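Aldehyde dehydrogenase (Burkholderia cenocepacia, PDB 4O6R) probably oxidises aldehydes with NAD+ or NADP+ as electron acceptor and binds AMP. Local coordinates at residues N140-A145 with T477-V482. Sequence-based numbering, arbitrary orientation.
Sequences NYVQRA and TEARSV
Y141, Q143 and A145 pair with V482, R480 and E478 as the hydrogen-bonded pairs of an antiparallel beta ladder in the arm that, in aldehyde dehydrogenases, serves oligomerisation. Each pair exchanges two backbone bonds; V482 N to Y141 O and E478 N to A145 O are both 2.8 Å. Along the other edge of 477-482, S481 and V482 pair in a parallel ladder with a strand of the second subunit, so the sheet runs on across the interface.

On the face bearing Y141 and V482, V482 CB sits over one face of the Y141 ring, 3.8 Å from its centroid, a CH-pi contact made possible by chi1 of 61°, which swings the ring alongside the valine; the phenol OH is hydrogen-bonded to H431 ND1 of the second subunit. On the other face, V142 CG1 packs on A479 CB.

Polar side chains hold both ends. R144, folded back by bends at chi2 and chi3, presents NE and NH2 side-on to T477 OG1, each at 3.1 Å and in the guanidinium plane, while the backbone of E478 and A479 lies over one guanidinium face. T477 OG1 is also hydrogen-bonded to M473 O. At the far end, N140 OD1 is hydrogen-bonded to S454 OG of the second subunit, and ND2 donates in its amide plane to S481 OG (3.0 Å) and to V482 O, approaching that oxygen from above the carbonyl plane.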
ATOM      1  N   ASN A 140      17.527   2.207   2.582  1.00  7.76           N
ATOM      2  CA  ASN A 140      17.030   0.876   2.921  1.00  7.47           C
ATOM      3  C   ASN A 140      15.868   0.505   2.035  1.00  7.41           C
ATOM      4  O   ASN A 140      14.785   1.052   2.181  1.00  7.41           O
ATOM      5  CB  ASN A 140      16.645   0.844   4.422  1.00  7.40           C
ATOM      6  CG  ASN A 140      16.083  -0.487   4.891  1.00  7.18           C
ATOM      7  OD1 ASN A 140      15.300  -0.516   5.848  1.00  7.14           O
ATOM      8  ND2 ASN A 140      16.492  -1.586   4.264  1.00  7.12           N
ATOM      9  N   TYR A 141      16.115  -0.371   1.065  1.00  7.36           N
ATOM     10  CA  TYR A 141      15.048  -0.857   0.201  1.00  7.38           C
ATOM     11  C   TYR A 141      14.748  -2.316   0.530  1.00  7.44           C
ATOM     12  O   TYR A 141      15.653  -3.087   0.907  1.00  7.25           O
ATOM     13  CB  TYR A 141      15.394  -0.695  -1.276  1.00  7.37           C
ATOM     14  CG  TYR A 141      16.622  -1.434  -1.829  1.00  7.43           C
ATOM     15  CD1 TYR A 141      17.911  -0.887  -1.763  1.00  7.55           C
ATOM     16  CD2 TYR A 141      16.478  -2.653  -2.449  1.00  7.43           C
ATOM     17  CE1 TYR A 141      19.023  -1.557  -2.318  1.00  7.66           C
ATOM     18  CE2 TYR A 141      17.566  -3.333  -2.992  1.00  7.50           C
ATOM     19  CZ  TYR A 141      18.827  -2.767  -2.948  1.00  7.61           C
ATOM     20  OH  TYR A 141      19.860  -3.466  -3.516  1.00  7.67           O
ATOM     21  N   VAL A 142      13.488  -2.676   0.372  1.00  7.65           N
ATOM     22  CA  VAL A 142      13.019  -4.015   0.677  1.00  7.93           C
ATOM     23  C   VAL A 142      12.331  -4.571  -0.565  1.00  8.80           C
ATOM     24  O   VAL A 142      11.408  -3.939  -1.091  1.00  8.70           O
ATOM     25  CB  VAL A 142      12.036  -4.012   1.836  1.00  7.79           C
ATOM     26  CG1 VAL A 142      11.557  -5.427   2.162  1.00  7.71           C
ATOM     27  CG2 VAL A 142      12.669  -3.351   3.056  1.00  7.79           C
ATOM     28  N   GLN A 143      12.806  -5.719  -1.032  1.00  9.64           N
ATOM     29  CA  GLN A 143      12.175  -6.421  -2.138  1.00 10.88           C
ATOM     30  C   GLN A 143      11.224  -7.500  -1.617  1.00 10.30           C
ATOM     31  O   GLN A 143      11.456  -8.066  -0.567  1.00  9.45           O
ATOM     32  CB  GLN A 143      13.231  -7.120  -2.962  1.00 12.65           C
ATOM     33  CG  GLN A 143      14.325  -6.208  -3.482  1.00 14.73           C
ATOM     34  CD  GLN A 143      14.072  -5.844  -4.882  1.00 16.78           C
ATOM     35  OE1 GLN A 143      12.912  -5.718  -5.306  1.00 19.21           O
ATOM     36  NE2 GLN A 143      15.132  -5.708  -5.643  1.00 18.40           N
ATOM     37  N   ARG A 144      10.193  -7.816  -2.404  1.00 10.22           N
ATOM     38  CA  ARG A 144       9.400  -9.018  -2.187  1.00  9.99           C
ATOM     39  C   ARG A 144       9.923 -10.114  -3.109  1.00  9.98           C
ATOM     40  O   ARG A 144       9.518 -10.209  -4.278  1.00 10.31           O
ATOM     41  CB  ARG A 144       7.923  -8.737  -2.459  1.00 10.14           C
ATOM     42  CG  ARG A 144       7.342  -7.636  -1.556  1.00 10.28           C
ATOM     43  CD  ARG A 144       7.457  -7.916  -0.052  1.00 10.17           C
ATOM     44  NE  ARG A 144       6.911  -9.239   0.326  1.00 10.17           N
ATOM     45  CZ  ARG A 144       6.840  -9.698   1.573  1.00 10.31           C
ATOM     46  NH1 ARG A 144       7.243  -8.949   2.602  1.00 10.04           N
ATOM     47  NH2 ARG A 144       6.355 -10.917   1.817  1.00 10.47           N
ATOM     48  N   ALA A 145      10.809 -10.957  -2.594  1.00  9.27           N
ATOM     49  CA  ALA A 145      11.428 -12.006  -3.425  1.00  9.08           C
ATOM     50  C   ALA A 145      10.599 -13.295  -3.315  1.00  8.90           C
ATOM     51  O   ALA A 145       9.949 -13.513  -2.319  1.00  8.42           O
ATOM     52  CB  ALA A 145      12.846 -12.265  -2.970  1.00  9.23           C
ATOM     53  N   THR A 477       5.851 -14.597  -1.091  1.00  7.92           N
ATOM     54  CA  THR A 477       7.126 -13.899  -1.172  1.00  7.94           C
ATOM     55  C   THR A 477       7.726 -13.737   0.219  1.00  7.91           C
ATOM     56  O   THR A 477       7.102 -14.053   1.230  1.00  7.53           O
ATOM     57  CB  THR A 477       6.981 -12.512  -1.852  1.00  7.78           C
ATOM     58  OG1 THR A 477       5.973 -11.747  -1.153  1.00  7.55           O
ATOM     59  CG2 THR A 477       6.610 -12.691  -3.304  1.00  7.96           C
ATOM     60  N   GLU A 478       8.962 -13.263   0.252  1.00  8.29           N
ATOM     61  CA  GLU A 478       9.626 -12.972   1.518  1.00  8.62           C
ATOM     62  C   GLU A 478      10.280 -11.619   1.424  1.00  8.31           C
ATOM     63  O   GLU A 478      10.738 -11.207   0.355  1.00  8.55           O
ATOM     64  CB  GLU A 478      10.681 -14.022   1.869  1.00  9.44           C
ATOM     65  CG  GLU A 478      11.798 -14.044   0.840  1.00 10.51           C
ATOM     66  CD  GLU A 478      12.617 -15.323   0.746  1.00 11.40           C
ATOM     67  OE1 GLU A 478      12.174 -16.399   1.229  1.00 12.47           O
ATOM     68  OE2 GLU A 478      13.730 -15.238   0.173  1.00 11.99           O
ATOM     69  N   ALA A 479      10.359 -10.925   2.552  1.00  7.80           N
ATOM     70  CA  ALA A 479      11.002  -9.620   2.570  1.00  7.82           C
ATOM     71  C   ALA A 479      12.536  -9.790   2.531  1.00  7.98           C
ATOM     72  O   ALA A 479      13.128 -10.565   3.315  1.00  7.96           O
ATOM     73  CB  ALA A 479      10.593  -8.840   3.807  1.00  7.84           C
ATOM     74  N   ARG A 480      13.171  -9.048   1.622  1.00  8.20           N
ATOM     75  CA  ARG A 480      14.638  -9.003   1.498  1.00  8.36           C
ATOM     76  C   ARG A 480      15.054  -7.558   1.694  1.00  7.80           C
ATOM     77  O   ARG A 480      14.841  -6.711   0.816  1.00  7.62           O
ATOM     78  CB  ARG A 480      15.098  -9.476   0.117  1.00  9.23           C
ATOM     79  CG  ARG A 480      14.879 -10.934  -0.240  1.00 10.17           C
ATOM     80  CD  ARG A 480      15.582 -11.808   0.747  1.00 10.79           C
ATOM     81  NE  ARG A 480      15.868 -13.169   0.316  1.00 12.10           N
ATOM     82  CZ  ARG A 480      16.998 -13.609  -0.236  1.00 12.95           C
ATOM     83  NH1 ARG A 480      17.983 -12.803  -0.585  1.00 13.17           N
ATOM     84  NH2 ARG A 480      17.126 -14.900  -0.466  1.00 14.23           N
ATOM     85  N   SER A 481      15.585  -7.249   2.869  1.00  7.29           N
ATOM     86  CA  SER A 481      15.907  -5.883   3.245  1.00  7.13           C
ATOM     87  C   SER A 481      17.386  -5.599   2.950  1.00  7.02           C
ATOM     88  O   SER A 481      18.252  -6.359   3.388  1.00  7.12           O
ATOM     89  CB  SER A 481      15.631  -5.687   4.732  1.00  7.14           C
ATOM     90  OG  SER A 481      16.023  -4.408   5.167  1.00  7.40           O
ATOM     91  N   VAL A 482      17.660  -4.568   2.174  1.00  6.69           N
ATOM     92  CA  VAL A 482      19.031  -4.218   1.797  1.00  6.85           C
ATOM     93  C   VAL A 482      19.295  -2.806   2.311  1.00  6.90           C
ATOM     94  O   VAL A 482      18.490  -1.884   2.088  1.00  6.59           O
ATOM     95  CB  VAL A 482      19.268  -4.257   0.275  1.00  6.94           C
ATOM     96  CG1 VAL A 482      20.691  -3.813  -0.050  1.00  7.25           C
ATOM     97  CG2 VAL A 482      19.031  -5.664  -0.294  1.00  7.01           C
TER
HETATM   98  O   HOH W   1       5.855 -12.819   3.839  1.00 23.54           O